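Local coordinates for putative enoyl-CoA hydratase/isomerase (Mycobacterium abscessus, PDB 4MI2), which probably isomerises a CoA thioester, perhaps the ring-epoxide of phenylacetyl-CoA in phenylacetate degradation, as a member of the crotonase (enoyl-CoA hydratase/isomerase) family, at residues V9-N14 with L45-D50; G17-V22 with R54-S59; F137-T142 with A167-G172. One frame throughout, in Å; residues are numbered along the deposited sequence.

Interaction 1: residues V9-N14 with L45-D50; sequences VAYSVN and LAAGGD
Asp50 OD2 accepts a hydrogen bond from a water molecule whose oxygen is 2.6 Å away, and that same water is hydrogen-bonded to Tyr11 OH at 2.7 Å, so one solvent molecule joins the phenol to the carboxylate. The water lies in the plane of the Tyr11 ring, off the edge that carries the hydroxyl. Tyr11 OH itself stays 4.5 Å from Asp50 OD2, and the link therefore depends on the water. The other carboxylate oxygen, Asp50 OD1, accepts from the backbone N of Ala52 in the turn that follows, which should limit rotation of the acid group.

Tyrosine suits this place because it offers both a long apolar ring and a polar tip. With CG anti to the backbone N (chi1 179°), the ring extends from the strand to the helix, where Tyr11 CZ packs 3.7 Å from Ala46 CB and Tyr11 CE1 sits 4.1 Å from Ala47 CB. This is the packing of a helix on a sheet in the crotonase fold: strand 9-13 is an edge strand of the main sheet, paired antiparallel with 18-23, and helix 34-49 runs past it. The small methyls of Ala46 and Ala47 allow the ring to come close to the helix backbone. Tyr11 OH comes within 3.3 Å of Ala47 N, but the angle is too poor for a hydrogen bond.

Farther along the strand, Val13 and Asp50 approach from opposite directions, with Val13 CG2 3.9 Å from Asp50 OD2. The branch that touches is the one beside the backbone N of Val13. Asp50 follows directly on the end of helix 34-49, which places its carboxylate beside the strand.

Interaction 2: residues G17-V22 with R54-S59; sequences GVAAIV and RAVVMS
Peptide units are the flat groups through which Ala19 meets Ala55 and Val57: Ala19 N donates to Ala55 O at 2.9 Å, lying in the plane of that carbonyl, while Ala19 O accepts from Val57 N. On one face of the paired strands stand Val18, Ala20 and Val22 with Ala55, Val57 and Ser59; on the other are Ala19 and Ile21 with Val56 and Met58. Ile21 repeats the pattern, its N donating to Val57 O and its O accepting from Ser59 N, so alternate residues of 17-22 carry the bonds, as parallel strands require.

At the entrance Gly17 O takes Arg54 N at 2.7 Å and, more weakly, Ala55 N at 3.4 Å. Gly17 has a positive phi (83°), a shape glycine adopts easily, and its lack of a side chain suits a spot close to Arg54 CG. The arginine's guanidinium leads away to Thr211 OG1 and the carbonyls of Gly209 and Phe264.

Val57 puts CG1 between its backbone N and carbonyl carbon (chi1 51°), which brings it 3.6 Å from Val18 CG1; helix 195-207 packs on Val18 and Val57 from this side. Val22 CG2 lies 3.5 Å from Ser59 OG. On the reverse face Ile21 CD1 meets Val56 CG1 at 4.1 Å, the two side chains crossing at a slant, and Ile21 also packs against Leu40, Ala43 and Leu44 of helix 34-49. Beta-branched residues and alanines suit the tight space between a sheet and the helices packed on it. Strand 18-23, helix 34-49 and strand 55-60 form a beta-alpha-beta unit within the crotonase fold.

Interaction 3: residues F137-T142 with A167-G172; sequences FGTAFT and AMFLLG
Thr142 OG1 donates to Phe169 O over 2.6 Å, with the hydroxyl oxygen almost on the extension of the Phe169 C=O bond (C=O...O angle 179°). The ring of Phe169 receives the methyl of Thr139: CG2 stands 3.7 Å above the ring centroid, only 11° from its normal, in a CH-pi contact. Two threonines divide the work: Thr142 gives its hydroxyl to the carbonyl, Thr139 its methyl to the ring. Phe141 runs beside Phe169 in the same direction, and the two rings meet at their edges, Phe141 CD1 lying 4.1 Å from Phe169 CE1.

Two waters hold the loop against the last turn of the helix. One donates to Phe169 O, accepts from Thr142 N and is also bonded to Thr139 OG1, so Phe169 O is gripped twice. The other accepts from Thr139 N and donates to Met168 O at 2.9 Å. Met168, its chain bent at chi3 (67°), turns its flexible methyl CE towards Phe137 O, 3.8 Å away.

Farther out, Leu156 of helix 152-160 packs on both Thr139 and Phe169. Val217 of a neighbouring subunit touches Phe169, and Gln240 of that subunit touches Phe141. The contact thus joins the loop after strand 136-138 to the C-terminal end of helix 162-171, with helix 152-160 alongside and another subunit against it.

Overall arrangement
Interactions 1 and 2 are parts of one layered unit, their centres 7 Å apart. Strand 9-13 pairs antiparallel with strand 18-23, Ser12 O with Ala20 N and Ala10 N with Val22 O, each at 2.8 Å, and helix 34-49 supplies both the partner of interaction 1 and the connection between the strands of interaction 2. Interaction 3 lies on the opposite side of the chain's centre, with its centre about 29 Å from that of interaction 2 and 31 Å from that of interaction 1. The nearest atoms of interactions 2 and 3 are about 11 Å apart. Unlike the other two, interaction 3 is also touched by a second subunit of the three-chain assembly.

Interaction 1: residues V9-N14 with L45-D50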
ATOM      1  N   VAL B   9      33.729   2.449  -8.325  1.00 30.79           N
ATOM      2  CA  VAL B   9      32.889   2.710  -7.165  1.00 29.03           C
ATOM      3  C   VAL B   9      33.800   2.954  -5.961  1.00 27.91           C
ATOM      4  O   VAL B   9      34.645   2.125  -5.658  1.00 28.74           O
ATOM      5  CB  VAL B   9      31.942   1.525  -6.883  1.00 28.86           C
ATOM      6  CG1 VAL B   9      31.116   1.778  -5.627  1.00 28.67           C
ATOM      7  CG2 VAL B   9      31.029   1.274  -8.076  1.00 28.58           C
ATOM      8  N   ALA B  10      33.651   4.093  -5.294  1.00 26.14           N
ATOM      9  CA  ALA B  10      34.466   4.396  -4.115  1.00 25.52           C
ATOM     10  C   ALA B  10      33.794   3.844  -2.870  1.00 24.44           C
ATOM     11  O   ALA B  10      32.581   3.969  -2.708  1.00 24.27           O
ATOM     12  CB  ALA B  10      34.684   5.898  -3.971  1.00 25.45           C
ATOM     13  N   TYR B  11      34.586   3.229  -1.999  1.00 23.91           N
ATOM     14  CA  TYR B  11      34.106   2.706  -0.732  1.00 23.31           C
ATOM     15  C   TYR B  11      35.006   3.183   0.396  1.00 23.74           C
ATOM     16  O   TYR B  11      36.233   3.137   0.281  1.00 24.60           O
ATOM     17  CB  TYR B  11      34.091   1.177  -0.758  1.00 23.08           C
ATOM     18  CG  TYR B  11      33.626   0.543   0.533  1.00 22.63           C
ATOM     19  CD1 TYR B  11      32.282   0.482   0.848  1.00 22.18           C
ATOM     20  CD2 TYR B  11      34.535   0.001   1.440  1.00 23.09           C
ATOM     21  CE1 TYR B  11      31.840  -0.103   2.025  1.00 22.17           C
ATOM     22  CE2 TYR B  11      34.106  -0.590   2.626  1.00 23.12           C
ATOM     23  CZ  TYR B  11      32.751  -0.638   2.911  1.00 22.65           C
ATOM     24  OH  TYR B  11      32.302  -1.210   4.077  1.00 22.64           O
ATOM     25  N   SER B  12      34.393   3.634   1.484  1.00 23.72           N
ATOM     26  CA  SER B  12      35.121   3.952   2.716  1.00 24.12           C
ATOM     27  C   SER B  12      34.201   3.841   3.932  1.00 23.80           C
ATOM     28  O   SER B  12      32.986   4.002   3.818  1.00 23.31           O
ATOM     29  CB  SER B  12      35.707   5.367   2.647  1.00 24.42           C
ATOM     30  OG  SER B  12      34.673   6.330   2.537  1.00 24.41           O
ATOM     31  N   VAL B  13      34.785   3.553   5.090  1.00 24.01           N
ATOM     32  CA  VAL B  13      34.046   3.586   6.357  1.00 24.04           C
ATOM     33  C   VAL B  13      34.680   4.670   7.212  1.00 24.00           C
ATOM     34  O   VAL B  13      35.887   4.630   7.442  1.00 24.40           O
ATOM     35  CB  VAL B  13      34.123   2.246   7.117  1.00 24.51           C
ATOM     36  CG1 VAL B  13      33.316   2.325   8.415  1.00 24.71           C
ATOM     37  CG2 VAL B  13      33.642   1.095   6.241  1.00 24.31           C
ATOM     38  N   ASN B  14      33.886   5.634   7.678  1.00 23.39           N
ATOM     39  CA  ASN B  14      34.441   6.747   8.452  1.00 23.16           C
ATOM     40  C   ASN B  14      34.518   6.467   9.966  1.00 23.64           C
ATOM     41  O   ASN B  14      34.230   5.359  10.433  1.00 23.36           O
ATOM     42  CB  ASN B  14      33.728   8.081   8.112  1.00 22.71           C
ATOM     43  CG  ASN B  14      32.413   8.286   8.852  1.00 22.56           C
ATOM     44  OD1 ASN B  14      31.989   7.467   9.663  1.00 22.52           O
ATOM     45  ND2 ASN B  14      31.754   9.403   8.559  1.00 22.36           N
ATOM     46  N   LEU B  45      28.622  -5.790  -0.162  1.00 19.60           N
ATOM     47  CA  LEU B  45      28.985  -6.924   0.695  1.00 20.27           C
ATOM     48  C   LEU B  45      29.907  -6.487   1.852  1.00 20.74           C
ATOM     49  O   LEU B  45      29.720  -6.909   2.990  1.00 21.05           O
ATOM     50  CB  LEU B  45      29.617  -8.055  -0.121  1.00 20.50           C
ATOM     51  CG  LEU B  45      28.664  -8.782  -1.078  1.00 20.34           C
ATOM     52  CD1 LEU B  45      29.419  -9.799  -1.926  1.00 20.62           C
ATOM     53  CD2 LEU B  45      27.531  -9.460  -0.324  1.00 20.33           C
ATOM     54  N   ALA B  46      30.885  -5.631   1.568  1.00 21.12           N
ATOM     55  CA  ALA B  46      31.786  -5.137   2.608  1.00 21.51           C
ATOM     56  C   ALA B  46      30.973  -4.412   3.676  1.00 21.51           C
ATOM     57  O   ALA B  46      31.084  -4.716   4.859  1.00 21.76           O
ATOM     58  CB  ALA B  46      32.837  -4.217   2.014  1.00 21.50           C
ATOM     59  N   ALA B  47      30.123  -3.482   3.244  1.00 21.28           N
ATOM     60  CA  ALA B  47      29.253  -2.730   4.155  1.00 21.19           C
ATOM     61  C   ALA B  47      28.370  -3.625   5.035  1.00 21.42           C
ATOM     62  O   ALA B  47      28.177  -3.344   6.218  1.00 21.49           O
ATOM     63  CB  ALA B  47      28.380  -1.767   3.366  1.00 20.76           C
ATOM     64  N   GLY B  48      27.820  -4.685   4.449  1.00 21.69           N
ATOM     65  CA  GLY B  48      26.899  -5.567   5.167  1.00 22.02           C
ATOM     66  C   GLY B  48      27.554  -6.519   6.151  1.00 22.82           C
ATOM     67  O   GLY B  48      26.907  -6.991   7.090  1.00 22.73           O
ATOM     68  N   GLY B  49      28.828  -6.824   5.916  1.00 23.58           N
ATOM     69  CA  GLY B  49      29.564  -7.793   6.722  1.00 24.51           C
ATOM     70  C   GLY B  49      30.447  -7.156   7.778  1.00 25.13           C
ATOM     71  O   GLY B  49      30.950  -7.845   8.649  1.00 26.02           O
ATOM     72  N   ASP B  50      30.633  -5.841   7.697  1.00 25.16           N
ATOM     73  CA  ASP B  50      31.495  -5.102   8.617  1.00 25.46           C
ATOM     74  C   ASP B  50      30.710  -4.712   9.875  1.00 25.40           C
ATOM     75  O   ASP B  50      29.821  -3.874   9.804  1.00 25.42           O
ATOM     76  CB  ASP B  50      32.039  -3.848   7.912  1.00 25.28           C
ATOM     77  CG  ASP B  50      33.111  -3.111   8.727  1.00 25.69           C
ATOM     78  OD1 ASP B  50      33.181  -3.278   9.962  1.00 26.38           O
ATOM     79  OD2 ASP B  50      33.885  -2.348   8.124  1.00 25.41           O
TER
HETATM   80  O   HOH W   1      34.283  -2.270   5.595  1.00 24.11           O

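Interaction 2: residues G17-V22 with R54-S59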
ATOM      1  N   GLY B  17      31.403   5.128  11.733  1.00 23.08           N
ATOM      2  CA  GLY B  17      30.841   3.880  11.224  1.00 22.91           C
ATOM      3  C   GLY B  17      29.878   4.058  10.056  1.00 22.25           C
ATOM      4  O   GLY B  17      29.046   3.186   9.793  1.00 21.93           O
ATOM      5  N   VAL B  18      29.991   5.186   9.358  1.00 21.74           N
ATOM      6  CA  VAL B  18      29.220   5.423   8.152  1.00 21.37           C
ATOM      7  C   VAL B  18      29.994   4.826   6.990  1.00 21.13           C
ATOM      8  O   VAL B  18      31.127   5.230   6.746  1.00 21.14           O
ATOM      9  CB  VAL B  18      29.031   6.928   7.881  1.00 21.24           C
ATOM     10  CG1 VAL B  18      28.310   7.150   6.561  1.00 20.86           C
ATOM     11  CG2 VAL B  18      28.276   7.587   9.026  1.00 21.76           C
ATOM     12  N   ALA B  19      29.394   3.872   6.280  1.00 20.97           N
ATOM     13  CA  ALA B  19      29.983   3.362   5.047  1.00 20.80           C
ATOM     14  C   ALA B  19      29.485   4.201   3.884  1.00 20.56           C
ATOM     15  O   ALA B  19      28.280   4.311   3.662  1.00 20.34           O
ATOM     16  CB  ALA B  19      29.643   1.897   4.832  1.00 20.92           C
ATOM     17  N   ALA B  20      30.423   4.808   3.160  1.00 20.66           N
ATOM     18  CA  ALA B  20      30.105   5.618   1.999  1.00 20.64           C
ATOM     19  C   ALA B  20      30.341   4.790   0.741  1.00 20.69           C
ATOM     20  O   ALA B  20      31.440   4.274   0.543  1.00 21.31           O
ATOM     21  CB  ALA B  20      30.953   6.883   1.980  1.00 20.58           C
ATOM     22  N   ILE B  21      29.306   4.648  -0.084  1.00 20.51           N
ATOM     23  CA  ILE B  21      29.414   3.997  -1.386  1.00 20.50           C
ATOM     24  C   ILE B  21      29.118   5.053  -2.450  1.00 20.52           C
ATOM     25  O   ILE B  21      28.007   5.586  -2.507  1.00 20.31           O
ATOM     26  CB  ILE B  21      28.420   2.820  -1.520  1.00 20.71           C
ATOM     27  CG1 ILE B  21      28.639   1.799  -0.393  1.00 20.98           C
ATOM     28  CG2 ILE B  21      28.555   2.144  -2.891  1.00 20.59           C
ATOM     29  CD1 ILE B  21      27.661   0.637  -0.409  1.00 21.01           C
ATOM     30  N   VAL B  22      30.113   5.382  -3.275  1.00 20.80           N
ATOM     31  CA  VAL B  22      29.936   6.406  -4.301  1.00 20.86           C
ATOM     32  C   VAL B  22      30.123   5.831  -5.699  1.00 21.25           C
ATOM     33  O   VAL B  22      31.179   5.271  -6.021  1.00 21.49           O
ATOM     34  CB  VAL B  22      30.906   7.598  -4.114  1.00 21.20           C
ATOM     35  CG1 VAL B  22      30.544   8.743  -5.068  1.00 21.01           C
ATOM     36  CG2 VAL B  22      30.896   8.074  -2.662  1.00 21.13           C
ATOM     37  N   ARG B  54      27.494   1.298  11.048  1.00 20.57           N
ATOM     38  CA  ARG B  54      26.241   1.611  11.757  1.00 20.46           C
ATOM     39  C   ARG B  54      25.216   2.336  10.857  1.00 20.05           C
ATOM     40  O   ARG B  54      24.048   2.510  11.224  1.00 19.80           O
ATOM     41  CB  ARG B  54      26.523   2.386  13.068  1.00 20.72           C
ATOM     42  CG  ARG B  54      27.801   1.938  13.792  1.00 21.14           C
ATOM     43  CD  ARG B  54      27.867   2.002  15.325  1.00 21.43           C
ATOM     44  NE  ARG B  54      26.805   2.710  16.043  1.00 21.51           N
ATOM     45  CZ  ARG B  54      26.987   3.612  17.018  1.00 21.82           C
ATOM     46  NH1 ARG B  54      28.205   3.998  17.395  1.00 22.15           N
ATOM     47  NH2 ARG B  54      25.931   4.158  17.621  1.00 21.73           N
ATOM     48  N   ALA B  55      25.665   2.745   9.676  1.00 19.90           N
ATOM     49  CA  ALA B  55      24.781   3.299   8.645  1.00 19.64           C
ATOM     50  C   ALA B  55      25.523   3.324   7.321  1.00 19.43           C
ATOM     51  O   ALA B  55      26.754   3.294   7.290  1.00 19.43           O
ATOM     52  CB  ALA B  55      24.308   4.705   9.010  1.00 19.62           C
ATOM     53  N   VAL B  56      24.756   3.389   6.237  1.00 19.23           N
ATOM     54  CA  VAL B  56      25.294   3.401   4.888  1.00 19.18           C
ATOM     55  C   VAL B  56      24.731   4.606   4.140  1.00 19.36           C
ATOM     56  O   VAL B  56      23.550   4.943   4.276  1.00 19.05           O
ATOM     57  CB  VAL B  56      24.928   2.113   4.133  1.00 18.98           C
ATOM     58  CG1 VAL B  56      25.415   2.154   2.691  1.00 18.93           C
ATOM     59  CG2 VAL B  56      25.501   0.909   4.854  1.00 19.23           C
ATOM     60  N   VAL B  57      25.589   5.264   3.368  1.00 19.71           N
ATOM     61  CA  VAL B  57      25.143   6.325   2.487  1.00 19.94           C
ATOM     62  C   VAL B  57      25.613   6.020   1.065  1.00 20.21           C
ATOM     63  O   VAL B  57      26.794   5.754   0.810  1.00 20.42           O
ATOM     64  CB  VAL B  57      25.547   7.741   2.974  1.00 20.28           C
ATOM     65  CG1 VAL B  57      27.029   7.838   3.289  1.00 20.53           C
ATOM     66  CG2 VAL B  57      25.132   8.805   1.961  1.00 20.29           C
ATOM     67  N   MET B  58      24.650   6.035   0.156  1.00 20.27           N
ATOM     68  CA  MET B  58      24.870   5.765  -1.249  1.00 20.55           C
ATOM     69  C   MET B  58      24.735   7.105  -1.989  1.00 20.07           C
ATOM     70  O   MET B  58      23.753   7.823  -1.803  1.00 19.59           O
ATOM     71  CB  MET B  58      23.820   4.745  -1.708  1.00 21.08           C
ATOM     72  CG  MET B  58      24.236   3.788  -2.810  1.00 21.98           C
ATOM     73  SD  MET B  58      23.425   2.162  -2.675  1.00 22.72           S
ATOM     74  CE  MET B  58      21.692   2.621  -2.504  1.00 22.51           C
ATOM     75  N   SER B  59      25.744   7.451  -2.790  1.00 19.94           N
ATOM     76  CA  SER B  59      25.727   8.680  -3.577  1.00 20.00           C
ATOM     77  C   SER B  59      26.413   8.474  -4.921  1.00 19.95           C
ATOM     78  O   SER B  59      26.857   7.369  -5.230  1.00 19.53           O
ATOM     79  CB  SER B  59      26.393   9.826  -2.796  1.00 20.34           C
ATOM     80  OG  SER B  59      27.742   9.528  -2.501  1.00 20.41           O
TER

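Interaction 3: residues F137-T142 with A167-G172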
ATOM      1  N   PHE B 137      12.975  10.612 -12.363  1.00 19.31           N
ATOM      2  CA  PHE B 137      12.784   9.197 -12.098  1.00 18.67           C
ATOM      3  C   PHE B 137      11.944   8.559 -13.193  1.00 18.43           C
ATOM      4  O   PHE B 137      10.876   9.072 -13.543  1.00 19.10           O
ATOM      5  CB  PHE B 137      12.109   9.013 -10.738  1.00 18.64           C
ATOM      6  CG  PHE B 137      12.812   9.730  -9.619  1.00 18.76           C
ATOM      7  CD1 PHE B 137      13.744   9.070  -8.830  1.00 18.55           C
ATOM      8  CD2 PHE B 137      12.554  11.067  -9.369  1.00 19.15           C
ATOM      9  CE1 PHE B 137      14.403   9.732  -7.808  1.00 18.69           C
ATOM     10  CE2 PHE B 137      13.213  11.735  -8.349  1.00 19.27           C
ATOM     11  CZ  PHE B 137      14.137  11.064  -7.566  1.00 19.01           C
ATOM     12  N   GLY B 138      12.425   7.442 -13.722  1.00 17.67           N
ATOM     13  CA  GLY B 138      11.710   6.684 -14.742  1.00 17.35           C
ATOM     14  C   GLY B 138      12.135   5.221 -14.742  1.00 16.75           C
ATOM     15  O   GLY B 138      13.272   4.892 -14.420  1.00 16.49           O
ATOM     16  N   THR B 139      11.218   4.340 -15.115  1.00 16.46           N
ATOM     17  CA  THR B 139      11.505   2.910 -15.164  1.00 16.04           C
ATOM     18  C   THR B 139      12.336   2.545 -16.394  1.00 16.08           C
ATOM     19  O   THR B 139      13.204   1.668 -16.325  1.00 15.92           O
ATOM     20  CB  THR B 139      10.208   2.088 -15.123  1.00 15.89           C
ATOM     21  OG1 THR B 139       9.248   2.635 -16.039  1.00 15.94           O
ATOM     22  CG2 THR B 139       9.620   2.113 -13.714  1.00 15.89           C
ATOM     23  N   ALA B 140      12.039   3.206 -17.515  1.00 16.34           N
ATOM     24  CA  ALA B 140      12.753   3.053 -18.800  1.00 16.50           C
ATOM     25  C   ALA B 140      12.587   1.727 -19.561  1.00 16.48           C
ATOM     26  O   ALA B 140      12.743   1.707 -20.773  1.00 16.72           O
ATOM     27  CB  ALA B 140      14.239   3.367 -18.637  1.00 16.56           C
ATOM     28  N   PHE B 141      12.292   0.624 -18.880  1.00 16.37           N
ATOM     29  CA  PHE B 141      12.433  -0.705 -19.507  1.00 16.31           C
ATOM     30  C   PHE B 141      11.564  -0.928 -20.754  1.00 16.47           C
ATOM     31  O   PHE B 141      12.059  -1.369 -21.793  1.00 16.49           O
ATOM     32  CB  PHE B 141      12.166  -1.801 -18.478  1.00 16.17           C
ATOM     33  CG  PHE B 141      13.181  -1.847 -17.353  1.00 16.11           C
ATOM     34  CD1 PHE B 141      12.829  -1.489 -16.062  1.00 16.12           C
ATOM     35  CD2 PHE B 141      14.482  -2.257 -17.590  1.00 16.21           C
ATOM     36  CE1 PHE B 141      13.761  -1.543 -15.028  1.00 16.11           C
ATOM     37  CE2 PHE B 141      15.426  -2.308 -16.562  1.00 16.26           C
ATOM     38  CZ  PHE B 141      15.061  -1.952 -15.276  1.00 16.11           C
ATOM     39  N   THR B 142      10.273  -0.608 -20.648  1.00 16.54           N
ATOM     40  CA  THR B 142       9.318  -0.888 -21.718  1.00 16.62           C
ATOM     41  C   THR B 142       9.559   0.019 -22.904  1.00 16.92           C
ATOM     42  O   THR B 142       9.249  -0.353 -24.035  1.00 16.86           O
ATOM     43  CB  THR B 142       7.845  -0.777 -21.258  1.00 16.60           C
ATOM     44  OG1 THR B 142       7.570   0.549 -20.810  1.00 16.75           O
ATOM     45  CG2 THR B 142       7.537  -1.777 -20.140  1.00 16.40           C
ATOM     46  N   ALA B 167       1.296   2.982 -14.320  1.00 16.63           N
ATOM     47  CA  ALA B 167       1.431   4.021 -15.328  1.00 16.83           C
ATOM     48  C   ALA B 167       2.898   4.239 -15.682  1.00 16.55           C
ATOM     49  O   ALA B 167       3.231   4.332 -16.856  1.00 16.67           O
ATOM     50  CB  ALA B 167       0.790   5.325 -14.872  1.00 17.23           C
ATOM     51  N   MET B 168       3.769   4.312 -14.683  1.00 16.31           N
ATOM     52  CA  MET B 168       5.194   4.507 -14.948  1.00 16.22           C
ATOM     53  C   MET B 168       5.744   3.415 -15.855  1.00 16.07           C
ATOM     54  O   MET B 168       6.436   3.711 -16.817  1.00 16.07           O
ATOM     55  CB  MET B 168       6.017   4.594 -13.652  1.00 16.07           C
ATOM     56  CG  MET B 168       5.850   5.915 -12.912  1.00 16.33           C
ATOM     57  SD  MET B 168       6.983   6.153 -11.531  1.00 16.20           S
ATOM     58  CE  MET B 168       8.540   6.274 -12.409  1.00 16.19           C
ATOM     59  N   PHE B 169       5.427   2.161 -15.548  1.00 16.08           N
ATOM     60  CA  PHE B 169       5.928   1.031 -16.332  1.00 16.12           C
ATOM     61  C   PHE B 169       5.303   0.982 -17.721  1.00 16.63           C
ATOM     62  O   PHE B 169       6.025   0.832 -18.713  1.00 16.56           O
ATOM     63  CB  PHE B 169       5.681  -0.307 -15.621  1.00 15.85           C
ATOM     64  CG  PHE B 169       6.797  -0.731 -14.701  1.00 15.59           C
ATOM     65  CD1 PHE B 169       8.037  -1.099 -15.215  1.00 15.48           C
ATOM     66  CD2 PHE B 169       6.603  -0.800 -13.331  1.00 15.43           C
ATOM     67  CE1 PHE B 169       9.059  -1.510 -14.376  1.00 15.23           C
ATOM     68  CE2 PHE B 169       7.620  -1.207 -12.493  1.00 15.28           C
ATOM     69  CZ  PHE B 169       8.850  -1.564 -13.015  1.00 15.18           C
ATOM     70  N   LEU B 170       3.974   1.098 -17.790  1.00 17.18           N
ATOM     71  CA  LEU B 170       3.261   0.921 -19.057  1.00 17.77           C
ATOM     72  C   LEU B 170       3.300   2.155 -19.990  1.00 18.58           C
ATOM     73  O   LEU B 170       3.424   2.001 -21.199  1.00 18.55           O
ATOM     74  CB  LEU B 170       1.809   0.496 -18.814  1.00 17.87           C
ATOM     75  CG  LEU B 170       1.532  -0.854 -18.157  1.00 17.69           C
ATOM     76  CD1 LEU B 170       0.038  -1.105 -18.168  1.00 17.86           C
ATOM     77  CD2 LEU B 170       2.262  -2.004 -18.847  1.00 17.59           C
ATOM     78  N   LEU B 171       3.194   3.364 -19.441  1.00 19.51           N
ATOM     79  CA  LEU B 171       3.168   4.574 -20.270  1.00 20.54           C
ATOM     80  C   LEU B 171       4.517   5.285 -20.381  1.00 21.16           C
ATOM     81  O   LEU B 171       4.668   6.187 -21.192  1.00 21.37           O
ATOM     82  CB  LEU B 171       2.110   5.553 -19.756  1.00 21.02           C
ATOM     83  CG  LEU B 171       0.687   4.986 -19.706  1.00 21.37           C
ATOM     84  CD1 LEU B 171      -0.269   5.962 -19.021  1.00 21.96           C
ATOM     85  CD2 LEU B 171       0.201   4.634 -21.098  1.00 21.50           C
ATOM     86  N   GLY B 172       5.491   4.879 -19.577  1.00 22.47           N
ATOM     87  CA  GLY B 172       6.811   5.487 -19.607  1.00 22.98           C
ATOM     88  C   GLY B 172       6.835   6.874 -18.986  1.00 23.78           C
ATOM     89  O   GLY B 172       7.727   7.657 -19.263  1.00 23.36           O
TER
HETATM   90  O   HOH W   2       9.027   1.242 -18.581  1.00 16.46           O
HETATM   91  O   HOH W   3       8.639   5.452 -16.150  1.00 17.13           O